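Local structure of 2-hydroxy-3-oxopropionate reductase (Polaromonas sp. JS666, 4DLL) at residues 127-132 / 276-281; 267-272 / 291-296; 202-207 / 284-289; 99-104 / 132-137; 119-124 / 177-182. The protein probably catalyses the NAD(P)H-linked reduction of 2-hydroxy-3-oxopropionate (tartronate semialdehyde) to glycerate. All coordinates share one frame; numbering follows the deposited sequence.

The contacts fall into two groups bridged by contact 1. Contacts 4 and 5 lie in the N-terminal dinucleotide-binding domain, their centres about 17 Å apart, on opposite faces of its sheet at strand 119-122. Contacts 2 and 3, with centres about 8 Å apart, share helix 284-301 in the helical C-terminal domain; about 28 Å separates the centres of contacts 2 and 5. Contact 1 sits between the groups: it shares helix 128-140 and Arg132 with contact 4 and helix 262-278 with contact 2. Contacts 4 and 5 interleave along the chain and are complete before contacts 2 and 3 begin. Contact 1 joins the two domains, since 127-132 belongs to the first and 276-281 to the second.

Contact 1 of 5, residues 127-132 / 276-281; sequences TPREAR and AQEIGF
With chi1 at 177°, Glu278 carries its CG anti to the backbone N, and a bend at chi2 aims the carboxylate from helix 262-278 at helix 128-140; Arg132 comes from the opposite direction, its chain turning at chi3 to bring NH2 round. NH2 of Arg132 donates to OE2 of Glu278 at 3.1 Å, a salt bridge made through one nitrogen and one oxygen. The guanidinium and carboxylate planes stand 80° apart and the N-H...O angle is 140°, so the pair is not a flat two-pronged fork, although OE2 is met on its syn side. The second oxygen, OE1 of Glu278, touches CB of Arg129 at 3.7 Å. A water donates to this OE1 over 3.2 Å and accepts from N of Arg129 over 2.9 Å, engaging an amide in the first turn of helix 128-140. That helix follows strand 119-122 of the Rossmann-type domain and opens with a capping box: Glu130 N donates to Thr127 OG1 (3.2 Å), and Thr127 N to Glu130 OE1 (3.0 Å). The negative carboxylate of Glu278 thus lies near a helix N-terminus, which probably helps to stabilise its charge. Beside this surface bridge, Pro128 packs on Leu197 and Leu200 of helix 194-222, while Ala276 lies against Phe219 of the second subunit.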
# COMPACT_ATOMS: atom_id res chain seq x y z
N THR A 127 19.05 9.89 -11.47
CA THR A 127 18.68 10.87 -10.41
C THR A 127 18.07 12.08 -11.05
O THR A 127 18.47 12.41 -12.16
CB THR A 127 19.91 11.32 -9.56
OG1 THR A 127 20.98 11.70 -10.44
CG2 THR A 127 20.36 10.16 -8.62
N PRO A 128 17.12 12.75 -10.37
CA PRO A 128 16.61 13.94 -11.05
C PRO A 128 17.74 14.95 -11.42
O PRO A 128 17.68 15.56 -12.51
CB PRO A 128 15.62 14.53 -10.04
CG PRO A 128 15.28 13.46 -9.10
CD PRO A 128 16.51 12.55 -9.05
N ARG A 129 18.82 15.03 -10.60
CA ARG A 129 20.01 15.86 -10.93
C ARG A 129 20.59 15.43 -12.28
O ARG A 129 20.85 16.26 -13.15
CB ARG A 129 21.07 15.81 -9.83
CG ARG A 129 22.22 16.84 -10.05
CD ARG A 129 23.48 16.48 -9.24
NE ARG A 129 24.20 15.32 -9.79
CZ ARG A 129 24.89 15.30 -10.95
NH1 ARG A 129 24.97 16.37 -11.75
NH2 ARG A 129 25.51 14.19 -11.32
N GLU A 130 20.75 14.13 -12.46
CA GLU A 130 21.20 13.61 -13.74
C GLU A 130 20.25 13.90 -14.90
O GLU A 130 20.70 14.26 -16.00
CB GLU A 130 21.45 12.12 -13.65
CG GLU A 130 22.83 11.76 -13.11
CD GLU A 130 22.94 10.30 -12.71
OE1 GLU A 130 22.02 9.77 -12.04
OE2 GLU A 130 23.94 9.66 -13.06
N ALA A 131 18.94 13.73 -14.67
CA ALA A 131 17.94 14.07 -15.71
C ALA A 131 18.07 15.54 -16.10
O ALA A 131 18.03 15.83 -17.30
CB ALA A 131 16.49 13.75 -15.27
N ARG A 132 18.18 16.46 -15.14
CA ARG A 132 18.28 17.90 -15.49
C ARG A 132 19.56 18.24 -16.29
O ARG A 132 19.50 19.01 -17.26
CB ARG A 132 18.11 18.85 -14.26
CG ARG A 132 16.72 18.82 -13.55
CD ARG A 132 16.64 19.80 -12.38
NE ARG A 132 17.73 19.61 -11.42
CZ ARG A 132 17.69 18.85 -10.31
NH1 ARG A 132 16.59 18.18 -9.95
NH2 ARG A 132 18.79 18.78 -9.53
N ALA A 276 17.11 13.46 -1.39
CA ALA A 276 16.62 14.20 -0.19
C ALA A 276 17.69 15.18 0.39
O ALA A 276 17.35 16.30 0.76
CB ALA A 276 16.10 13.29 0.84
N GLN A 277 18.98 14.78 0.44
CA GLN A 277 19.90 15.64 1.12
C GLN A 277 20.23 16.85 0.27
O GLN A 277 20.57 17.90 0.82
CB GLN A 277 21.15 14.89 1.67
CG GLN A 277 22.31 14.80 0.81
CD GLN A 277 23.08 16.11 0.62
OE1 GLN A 277 23.74 16.62 1.52
NE2 GLN A 277 23.04 16.60 -0.56
N GLU A 278 20.11 16.70 -1.05
CA GLU A 278 20.26 17.79 -1.99
C GLU A 278 19.09 18.78 -1.98
O GLU A 278 19.31 20.01 -2.12
CB GLU A 278 20.53 17.23 -3.40
CG GLU A 278 20.65 18.28 -4.53
CD GLU A 278 20.07 17.72 -5.85
OE1 GLU A 278 20.44 16.57 -6.22
OE2 GLU A 278 19.21 18.41 -6.48
N ILE A 279 17.87 18.32 -1.82
CA ILE A 279 16.71 19.28 -1.76
C ILE A 279 16.38 19.73 -0.33
O ILE A 279 15.33 20.38 -0.07
CB ILE A 279 15.43 18.67 -2.43
CG1 ILE A 279 14.96 17.44 -1.62
CG2 ILE A 279 15.76 18.39 -3.96
CD1 ILE A 279 13.62 16.75 -2.01
N GLY A 280 17.25 19.39 0.61
CA GLY A 280 16.97 19.71 2.00
C GLY A 280 15.75 19.02 2.64
O GLY A 280 14.95 19.70 3.26
N PHE A 281 15.60 17.70 2.53
CA PHE A 281 14.39 17.02 3.05
C PHE A 281 14.86 15.95 3.98
O PHE A 281 15.81 15.23 3.67
CB PHE A 281 13.55 16.36 1.92
CG PHE A 281 12.26 15.70 2.39
CD1 PHE A 281 11.09 16.45 2.62
CD2 PHE A 281 12.18 14.33 2.51
CE1 PHE A 281 9.91 15.84 3.05
CE2 PHE A 281 11.00 13.69 2.93
CZ PHE A 281 9.83 14.47 3.18
O HOH W 1 18.94 14.30 -7.82

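Contact 2 of 5, residues 267-272 / 291-296; sequences KDMRNA and QLYAEG
Met269, a selenomethionine, and Tyr293 make the apolar half of this contact: CG of Met269 lies 4.0 Å from CD1 of Tyr293, the two side chains crossing at a slant. The other half is formed by Arg270 and Ala294, where NH2 of Arg270 comes to 3.9 Å from CB of Ala294. The methyl group sits at the edge of the guanidinium, near its plane, so it touches the rim of the charged group and not its flat side. Arg270 reaches this place with its end, after a bend at chi2 (-96°), since its CB does not point straight at the opposing helix.

One shell out, polar partners hold Arg270 and Tyr293. The guanidinium of Arg270 is gripped through NE by a salt bridge to OE2 of Glu290, one turn before Ala294 on helix 284-301. Tyr293 is tethered at its far end, its OH probably hydrogen-bonded to O of Gly207 on helix 194-222. Met269 rests on Gln203 of that same long helix, while Leu292 turns to the second subunit and packs on its Ile285. Next to Met269, NZ of Lys267 forms a salt bridge with OD1 of Asp268 at 2.8 Å, the oxygen being met on its anti side and from outside the carboxylate plane. The two segments run in roughly opposite directions on consecutive helices, packed with helix 194-222 in the all-helical C-terminal domain of the 3-hydroxyisobutyrate dehydrogenase family.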
# COMPACT_ATOMS: atom_id res chain seq x y z
N LYS A 267 19.27 0.60 -4.48
CA LYS A 267 19.65 1.73 -5.29
C LYS A 267 18.50 2.75 -5.29
O LYS A 267 18.74 3.95 -5.13
CB LYS A 267 20.04 1.24 -6.71
CG LYS A 267 20.55 2.31 -7.69
CD LYS A 267 20.28 1.96 -9.22
CE LYS A 267 18.99 1.12 -9.53
NZ LYS A 267 17.65 1.86 -9.47
N ASP A 268 17.26 2.31 -5.46
CA ASP A 268 16.17 3.29 -5.44
C ASP A 268 16.17 4.01 -4.11
O ASP A 268 16.07 5.21 -4.09
CB ASP A 268 14.74 2.70 -5.69
CG ASP A 268 14.63 1.86 -6.95
OD1 ASP A 268 15.26 2.18 -8.01
OD2 ASP A 268 13.86 0.85 -6.86
N MSE A 269 16.30 3.29 -3.01
CA MSE A 269 16.39 3.94 -1.67
C MSE A 269 17.56 4.95 -1.57
O MSE A 269 17.35 6.07 -1.14
CB MSE A 269 16.48 2.90 -0.51
CG MSE A 269 15.38 1.83 -0.47
SE MSE A 269 13.46 2.52 -0.41
CE MSE A 269 13.19 2.96 -2.30
N ARG A 270 18.75 4.55 -2.02
CA ARG A 270 19.95 5.39 -2.01
C ARG A 270 19.80 6.64 -2.86
O ARG A 270 20.06 7.75 -2.39
CB ARG A 270 21.19 4.59 -2.46
CG ARG A 270 21.46 3.30 -1.71
CD ARG A 270 22.46 3.54 -0.61
NE ARG A 270 22.87 2.35 0.14
CZ ARG A 270 23.77 1.44 -0.25
NH1 ARG A 270 24.40 1.52 -1.41
NH2 ARG A 270 24.03 0.44 0.55
N ASN A 271 19.36 6.48 -4.11
CA ASN A 271 19.00 7.66 -4.91
C ASN A 271 17.95 8.57 -4.29
O ASN A 271 17.97 9.78 -4.50
CB ASN A 271 18.56 7.26 -6.31
CG ASN A 271 19.69 6.75 -7.08
OD1 ASN A 271 20.80 7.19 -6.87
ND2 ASN A 271 19.46 5.80 -7.94
N ALA A 272 17.04 8.01 -3.53
CA ALA A 272 15.95 8.84 -2.95
C ALA A 272 16.56 9.64 -1.80
O ALA A 272 16.19 10.79 -1.57
CB ALA A 272 14.86 8.01 -2.43
N GLN A 291 18.69 1.22 5.44
CA GLN A 291 19.49 0.38 6.38
C GLN A 291 19.06 -1.06 6.26
O GLN A 291 19.89 -1.95 6.15
CB GLN A 291 19.31 0.79 7.85
CG GLN A 291 19.93 2.10 8.21
CD GLN A 291 19.70 2.45 9.68
OE1 GLN A 291 18.65 2.98 10.04
NE2 GLN A 291 20.69 2.15 10.52
N LEU A 292 17.76 -1.29 6.27
CA LEU A 292 17.25 -2.66 6.22
C LEU A 292 17.58 -3.35 4.91
O LEU A 292 17.87 -4.55 4.90
CB LEU A 292 15.77 -2.71 6.43
CG LEU A 292 15.35 -2.41 7.85
CD1 LEU A 292 13.83 -2.19 7.79
CD2 LEU A 292 15.76 -3.56 8.82
N TYR A 293 17.52 -2.59 3.82
CA TYR A 293 17.88 -3.15 2.54
C TYR A 293 19.39 -3.36 2.46
O TYR A 293 19.83 -4.34 1.90
CB TYR A 293 17.36 -2.29 1.39
CG TYR A 293 15.93 -2.58 1.02
CD1 TYR A 293 14.91 -1.70 1.37
CD2 TYR A 293 15.60 -3.74 0.34
CE1 TYR A 293 13.59 -1.97 1.03
CE2 TYR A 293 14.26 -4.03 -0.01
CZ TYR A 293 13.28 -3.14 0.34
OH TYR A 293 12.00 -3.40 0.02
N ALA A 294 20.14 -2.40 3.01
CA ALA A 294 21.61 -2.49 3.05
C ALA A 294 21.99 -3.73 3.84
O ALA A 294 22.86 -4.48 3.41
CB ALA A 294 22.25 -1.20 3.65
N GLU A 295 21.28 -3.97 4.95
CA GLU A 295 21.46 -5.16 5.81
C GLU A 295 21.05 -6.46 5.12
O GLU A 295 21.37 -7.56 5.59
CB GLU A 295 20.73 -5.00 7.15
CG GLU A 295 21.58 -4.34 8.25
CD GLU A 295 20.75 -3.62 9.34
OE1 GLU A 295 19.49 -3.62 9.27
OE2 GLU A 295 21.37 -3.03 10.27
N GLY A 296 20.34 -6.35 4.02
CA GLY A 296 19.99 -7.51 3.22
C GLY A 296 21.02 -7.87 2.17
O GLY A 296 21.36 -9.05 2.02

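Contact 3 of 5, residues 202-207 / 284-289; sequences NQMIVG and PITGLF
Helices 194-222 and 284-301 come close here, with CA of Met204 6.5 Å from CA of Thr286 and CA of Gly207 7.3 Å from CA of Phe289. At the first pair the selenomethionine Met204 lays the base of its chain against the threonine hydroxyl: OG1 of Thr286 is 3.6 Å from CG of Met204 and 4.0 Å from its CB. With chi1 at -66°, Thr286 holds OG1 beside its own backbone N, and the hydroxyl is hydrogen-bonded to OE1 of Glu215 of the second subunit. The other carboxylate oxygen of that glutamate accepts from N of Ile285, so one foreign side chain binds two groups in the first turn of helix 284-301. This interlocking of C-terminal helical domains across a dimer is consistent with the 3-hydroxyisobutyrate dehydrogenase family. At the second pair, backbone meets ring: O of Gly207 lies 3.5 Å from CD2 of Phe289 and approaches the ring obliquely. Ile208 packs on both Thr286 and Phe289, and Ile285 of the second subunit touches Phe289 as well.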
# COMPACT_ATOMS: atom_id res chain seq x y z
N ASN A 202 7.63 6.92 -5.80
CA ASN A 202 6.90 5.60 -6.05
C ASN A 202 7.78 4.45 -5.51
O ASN A 202 7.34 3.51 -4.82
CB ASN A 202 6.82 5.50 -7.57
CG ASN A 202 5.99 4.41 -8.07
OD1 ASN A 202 6.47 3.29 -8.34
ND2 ASN A 202 4.71 4.75 -8.33
N GLN A 203 9.09 4.55 -5.73
CA GLN A 203 9.95 3.46 -5.12
C GLN A 203 10.06 3.46 -3.55
O GLN A 203 10.03 2.40 -2.91
CB GLN A 203 11.34 3.41 -5.80
CG GLN A 203 11.34 3.08 -7.27
CD GLN A 203 10.26 2.03 -7.68
OE1 GLN A 203 9.12 2.40 -8.05
NE2 GLN A 203 10.61 0.74 -7.56
N MSE A 204 10.21 4.61 -2.94
CA MSE A 204 9.94 4.73 -1.48
C MSE A 204 8.66 4.02 -1.04
O MSE A 204 8.68 3.25 -0.10
CB MSE A 204 9.77 6.21 -1.11
CG MSE A 204 11.02 6.93 -1.22
SE MSE A 204 10.89 8.89 -1.15
CE MSE A 204 12.11 9.05 -2.61
N ILE A 205 7.53 4.33 -1.67
CA ILE A 205 6.28 3.66 -1.25
C ILE A 205 6.35 2.17 -1.51
O ILE A 205 5.97 1.39 -0.69
CB ILE A 205 5.00 4.24 -1.97
CG1 ILE A 205 4.80 5.73 -1.66
CG2 ILE A 205 3.76 3.39 -1.64
CD1 ILE A 205 3.48 6.27 -2.36
N VAL A 206 6.90 1.75 -2.63
CA VAL A 206 6.97 0.31 -2.84
C VAL A 206 7.94 -0.33 -1.81
O VAL A 206 7.62 -1.36 -1.20
CB VAL A 206 7.34 -0.07 -4.37
CG1 VAL A 206 7.69 -1.58 -4.56
CG2 VAL A 206 6.26 0.33 -5.32
N GLY A 207 9.12 0.26 -1.64
CA GLY A 207 10.14 -0.26 -0.74
C GLY A 207 9.69 -0.34 0.71
O GLY A 207 9.98 -1.30 1.39
N PRO A 284 13.10 10.03 7.49
CA PRO A 284 13.51 8.96 8.45
C PRO A 284 13.00 7.58 8.05
O PRO A 284 13.78 6.58 8.13
CB PRO A 284 12.86 9.39 9.77
CG PRO A 284 11.63 10.27 9.27
CD PRO A 284 12.12 10.97 8.06
N ILE A 285 11.76 7.49 7.56
CA ILE A 285 11.20 6.18 7.12
C ILE A 285 12.06 5.48 6.05
O ILE A 285 12.50 4.30 6.22
CB ILE A 285 9.73 6.33 6.71
CG1 ILE A 285 8.98 6.95 7.87
CG2 ILE A 285 9.15 4.99 6.31
CD1 ILE A 285 7.64 7.56 7.51
N THR A 286 12.38 6.23 4.99
CA THR A 286 13.27 5.78 3.97
C THR A 286 14.69 5.53 4.51
O THR A 286 15.35 4.58 4.09
CB THR A 286 13.27 6.76 2.81
OG1 THR A 286 11.99 6.73 2.20
CG2 THR A 286 14.28 6.39 1.75
N GLY A 287 15.15 6.37 5.45
CA GLY A 287 16.43 6.12 6.17
C GLY A 287 16.46 4.74 6.83
O GLY A 287 17.40 3.96 6.66
N LEU A 288 15.40 4.40 7.56
CA LEU A 288 15.29 3.06 8.16
C LEU A 288 15.30 2.01 7.07
O LEU A 288 16.04 1.01 7.17
CB LEU A 288 14.03 2.92 9.02
CG LEU A 288 13.62 1.51 9.46
CD1 LEU A 288 14.71 0.90 10.35
CD2 LEU A 288 12.30 1.54 10.21
N PHE A 289 14.51 2.22 6.02
CA PHE A 289 14.48 1.21 4.92
C PHE A 289 15.75 1.04 4.08
O PHE A 289 16.05 -0.07 3.68
CB PHE A 289 13.23 1.35 4.04
CG PHE A 289 12.06 0.74 4.66
CD1 PHE A 289 11.36 1.44 5.65
CD2 PHE A 289 11.72 -0.56 4.37
CE1 PHE A 289 10.31 0.90 6.28
CE2 PHE A 289 10.67 -1.11 4.99
CZ PHE A 289 9.93 -0.37 5.95

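Contact 4 of 5, residues 99-104 / 132-137; sequences AVVQDV and RDHAAR
Van der Waals packing joins Val101 to the imidazole of His134. CG1 of Val101, anti to the backbone N at chi1 167°, lies 3.6 Å from CE1 of His134 and equally 3.6 Å from ND1 of His134, approaching the ring obliquely. CB of Gln102 stands further off, 4.3 Å from NE2 of His134.

The polar part sets the Gln102 amide at the edge of the Arg137 guanidinium, a loose approach in which no hydrogen bond forms between the two groups. NE2 of Gln102 lies 3.7 Å from NH2 of Arg137, in the guanidinium plane, and OE1 of Gln102 is 3.7 Å from NH1 of Arg137. The chains cross at about a right angle, with the two flat groups turned 48° from each other. Replacing Gln102 by an alanine would probably uncover this edge of Arg137 and give its guanidinium more freedom to turn.

Among charged and aromatic partners, Arg137 makes a cation-pi interaction with Phe106 and a long ion pair with Asp133, with NH1 of Arg137 4.0 Å from OD1 of Asp133.

The short helical segments run nearly parallel, 9° apart, with axes 11.6 Å from each other. Helix 98-107 lies in the connection between strands 90-93 and 119-122, and helix 128-140 links strands 119-122 and 144-151, so these are neighbouring crossover helices of the Rossmann-type sheet; Ile126 and His145 also cover His134.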
# COMPACT_ATOMS: atom_id res chain seq x y z
N ALA A 99 25.46 6.66 -15.35
CA ALA A 99 26.80 6.55 -16.00
C ALA A 99 26.71 5.99 -17.40
O ALA A 99 27.29 6.52 -18.36
CB ALA A 99 27.74 5.65 -15.16
N VAL A 100 25.99 4.87 -17.50
CA VAL A 100 25.74 4.21 -18.79
C VAL A 100 25.05 5.18 -19.74
O VAL A 100 25.45 5.31 -20.90
CB VAL A 100 24.92 2.87 -18.62
CG1 VAL A 100 24.78 2.10 -19.95
CG2 VAL A 100 25.57 1.96 -17.59
N VAL A 101 24.02 5.88 -19.23
CA VAL A 101 23.30 6.82 -20.09
C VAL A 101 24.24 7.91 -20.61
O VAL A 101 24.25 8.17 -21.80
CB VAL A 101 22.02 7.39 -19.44
CG1 VAL A 101 21.52 8.61 -20.26
CG2 VAL A 101 20.95 6.36 -19.44
N GLN A 102 25.05 8.50 -19.72
CA GLN A 102 26.04 9.51 -20.07
C GLN A 102 26.97 9.01 -21.16
O GLN A 102 27.19 9.69 -22.15
CB GLN A 102 26.83 9.89 -18.81
CG GLN A 102 28.29 10.44 -19.03
CD GLN A 102 28.43 11.94 -18.79
OE1 GLN A 102 27.67 12.53 -18.00
NE2 GLN A 102 29.42 12.55 -19.44
N ASP A 103 27.51 7.81 -20.95
CA ASP A 103 28.48 7.21 -21.86
C ASP A 103 27.87 7.04 -23.24
O ASP A 103 28.32 7.65 -24.22
CB ASP A 103 28.96 5.86 -21.32
CG ASP A 103 30.16 5.33 -22.08
OD1 ASP A 103 31.30 5.62 -21.65
OD2 ASP A 103 29.97 4.67 -23.13
N VAL A 104 26.81 6.24 -23.32
CA VAL A 104 26.04 6.12 -24.57
C VAL A 104 25.71 7.45 -25.31
O VAL A 104 25.95 7.58 -26.52
CB VAL A 104 24.77 5.26 -24.39
CG1 VAL A 104 24.04 5.11 -25.72
CG2 VAL A 104 25.18 3.90 -23.88
N ARG A 132 18.18 16.46 -15.14
CA ARG A 132 18.28 17.90 -15.49
C ARG A 132 19.56 18.24 -16.29
O ARG A 132 19.50 19.01 -17.26
CB ARG A 132 18.11 18.85 -14.26
CG ARG A 132 16.72 18.82 -13.55
CD ARG A 132 16.64 19.80 -12.38
NE ARG A 132 17.73 19.61 -11.42
CZ ARG A 132 17.69 18.85 -10.31
NH1 ARG A 132 16.59 18.18 -9.95
NH2 ARG A 132 18.79 18.78 -9.53
N ASP A 133 20.69 17.67 -15.86
CA ASP A 133 22.00 17.70 -16.54
C ASP A 133 21.94 17.18 -17.99
O ASP A 133 22.42 17.83 -18.93
CB ASP A 133 23.00 16.93 -15.66
CG ASP A 133 24.41 16.80 -16.26
OD1 ASP A 133 24.94 17.79 -16.83
OD2 ASP A 133 25.04 15.71 -16.09
N HIS A 134 21.32 16.02 -18.20
CA HIS A 134 21.14 15.47 -19.56
C HIS A 134 20.19 16.31 -20.40
O HIS A 134 20.42 16.54 -21.57
CB HIS A 134 20.65 14.01 -19.52
CG HIS A 134 21.61 13.09 -18.87
ND1 HIS A 134 21.29 11.79 -18.57
CD2 HIS A 134 22.86 13.30 -18.40
CE1 HIS A 134 22.32 11.22 -17.96
NE2 HIS A 134 23.29 12.11 -17.85
N ALA A 135 19.15 16.81 -19.77
CA ALA A 135 18.23 17.72 -20.44
C ALA A 135 18.94 19.03 -20.90
O ALA A 135 18.69 19.52 -22.01
CB ALA A 135 17.09 18.01 -19.51
N ALA A 136 19.87 19.56 -20.06
CA ALA A 136 20.64 20.77 -20.43
C ALA A 136 21.57 20.51 -21.63
O ALA A 136 21.50 21.26 -22.62
CB ALA A 136 21.43 21.37 -19.20
N ARG A 137 22.39 19.43 -21.58
CA ARG A 137 23.31 19.09 -22.68
C ARG A 137 22.57 18.89 -24.00
O ARG A 137 22.90 19.53 -25.00
CB ARG A 137 24.15 17.85 -22.42
CG ARG A 137 24.65 17.68 -21.03
CD ARG A 137 26.01 18.22 -20.77
NE ARG A 137 27.06 17.36 -21.32
CZ ARG A 137 27.57 16.27 -20.72
NH1 ARG A 137 27.13 15.86 -19.53
NH2 ARG A 137 28.54 15.59 -21.33

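Contact 5 of 5, residues 119-124 / 177-182; sequences LFLDMA and LPLLKV
Leu121 fills the tight part of this contact, its CD2 touching two leucines of helix 170-183 at once. CD2 of Leu121 lies 3.9 Å from CD2 of Leu179 and likewise 3.9 Å from CD2 of Leu180. Leu121 and Leu179 run alongside one another, pointing contrary ways; Leu121 and Leu180 meet at an angle. Leu179 points its CB at the strand, whereas Leu180 starts off to one side and bends its end inward, with CG anti to the carbonyl carbon (chi1 -69°). All three leucines are buried, and the touching atoms between the two segments are all methyl carbons.

The looser side belongs to the selenomethionine Met123, just past the end of the strand and partly exposed: its CE reaches CD2 of Leu180 only at 4.5 Å. Its neighbours include Phe183, Thr148 and Val150, and it comes close to, but does not meet, a glycine-rich stretch that resembles the Rossmann dinucleotide-binding motif.

Strand 119-122 runs between the parallel strands 90-93 and 144-151. Leu121 points to the sheet face covered by helix 170-183, where Ser176 and Ile90 also pack on it; Phe120 and Asp122 point to the other face, where Asp122 meets Val101 of helix 98-107.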
# COMPACT_ATOMS: atom_id res chain seq x y z
N LEU A 119 13.33 13.78 -30.19
CA LEU A 119 13.10 13.74 -28.76
C LEU A 119 13.82 12.54 -28.15
O LEU A 119 13.83 11.47 -28.75
CB LEU A 119 11.59 13.58 -28.46
CG LEU A 119 10.83 14.85 -28.08
CD1 LEU A 119 10.55 15.72 -29.34
CD2 LEU A 119 9.55 14.56 -27.31
N PHE A 120 14.35 12.73 -26.94
CA PHE A 120 14.97 11.69 -26.18
C PHE A 120 14.14 11.43 -24.93
O PHE A 120 13.93 12.33 -24.16
CB PHE A 120 16.39 12.08 -25.83
CG PHE A 120 17.13 11.06 -25.00
CD1 PHE A 120 17.10 11.13 -23.60
CD2 PHE A 120 17.94 10.12 -25.59
CE1 PHE A 120 17.82 10.23 -22.78
CE2 PHE A 120 18.68 9.20 -24.81
CZ PHE A 120 18.61 9.25 -23.38
N LEU A 121 13.68 10.20 -24.76
CA LEU A 121 12.84 9.76 -23.65
C LEU A 121 13.71 8.92 -22.76
O LEU A 121 14.12 7.83 -23.18
CB LEU A 121 11.65 8.92 -24.15
CG LEU A 121 10.30 9.65 -24.29
CD1 LEU A 121 10.39 10.96 -24.99
CD2 LEU A 121 9.25 8.79 -24.97
N ASP A 122 14.01 9.40 -21.56
CA ASP A 122 14.72 8.58 -20.60
C ASP A 122 13.80 7.89 -19.62
O ASP A 122 13.13 8.52 -18.81
CB ASP A 122 15.85 9.32 -19.87
CG ASP A 122 16.91 8.33 -19.33
OD1 ASP A 122 16.54 7.13 -19.13
OD2 ASP A 122 18.10 8.72 -19.16
N MSE A 123 13.76 6.57 -19.77
CA MSE A 123 13.02 5.64 -18.92
C MSE A 123 13.92 5.00 -17.92
O MSE A 123 13.44 4.52 -16.92
CB MSE A 123 12.41 4.52 -19.74
CG MSE A 123 11.45 5.03 -20.74
SE MSE A 123 10.24 3.59 -21.26
CE MSE A 123 8.55 4.83 -21.35
N ALA A 124 15.22 4.95 -18.17
CA ALA A 124 16.17 4.47 -17.13
C ALA A 124 15.88 5.09 -15.71
O ALA A 124 15.32 6.19 -15.60
CB ALA A 124 17.55 4.78 -17.57
N LEU A 177 3.07 12.12 -26.43
CA LEU A 177 2.00 11.44 -25.76
C LEU A 177 1.51 10.24 -26.57
O LEU A 177 1.26 9.17 -25.97
CB LEU A 177 0.86 12.42 -25.34
CG LEU A 177 -0.28 11.89 -24.44
CD1 LEU A 177 0.23 11.20 -23.19
CD2 LEU A 177 -1.32 12.99 -24.00
N PRO A 178 1.38 10.39 -27.93
CA PRO A 178 0.91 9.23 -28.70
C PRO A 178 1.84 8.02 -28.50
O PRO A 178 1.36 6.87 -28.40
CB PRO A 178 0.95 9.73 -30.17
CG PRO A 178 0.66 11.19 -30.05
CD PRO A 178 1.49 11.59 -28.78
N LEU A 179 3.16 8.23 -28.45
CA LEU A 179 4.04 7.06 -28.22
C LEU A 179 3.80 6.54 -26.81
O LEU A 179 3.69 5.31 -26.60
CB LEU A 179 5.50 7.39 -28.39
CG LEU A 179 6.28 6.11 -28.06
CD1 LEU A 179 6.18 5.19 -29.25
CD2 LEU A 179 7.70 6.40 -27.67
N LEU A 180 3.62 7.49 -25.87
CA LEU A 180 3.41 7.12 -24.51
C LEU A 180 2.16 6.29 -24.29
O LEU A 180 2.25 5.28 -23.62
CB LEU A 180 3.45 8.34 -23.58
CG LEU A 180 4.87 8.91 -23.50
CD1 LEU A 180 4.94 10.07 -22.58
CD2 LEU A 180 5.91 7.91 -23.20
N LYS A 181 1.02 6.70 -24.88
CA LYS A 181 -0.26 5.95 -24.80
C LYS A 181 -0.17 4.48 -25.18
O LYS A 181 -0.95 3.65 -24.70
CB LYS A 181 -1.35 6.58 -25.66
CG LYS A 181 -1.42 8.02 -25.63
CD LYS A 181 -2.44 8.54 -24.68
CE LYS A 181 -3.09 9.82 -25.24
NZ LYS A 181 -4.23 10.32 -24.36
N VAL A 182 0.74 4.15 -26.08
CA VAL A 182 0.94 2.76 -26.45
C VAL A 182 1.36 1.94 -25.21
O VAL A 182 1.04 0.75 -25.09
CB VAL A 182 2.01 2.64 -27.59
CG1 VAL A 182 2.30 1.19 -27.97
CG2 VAL A 182 1.57 3.37 -28.83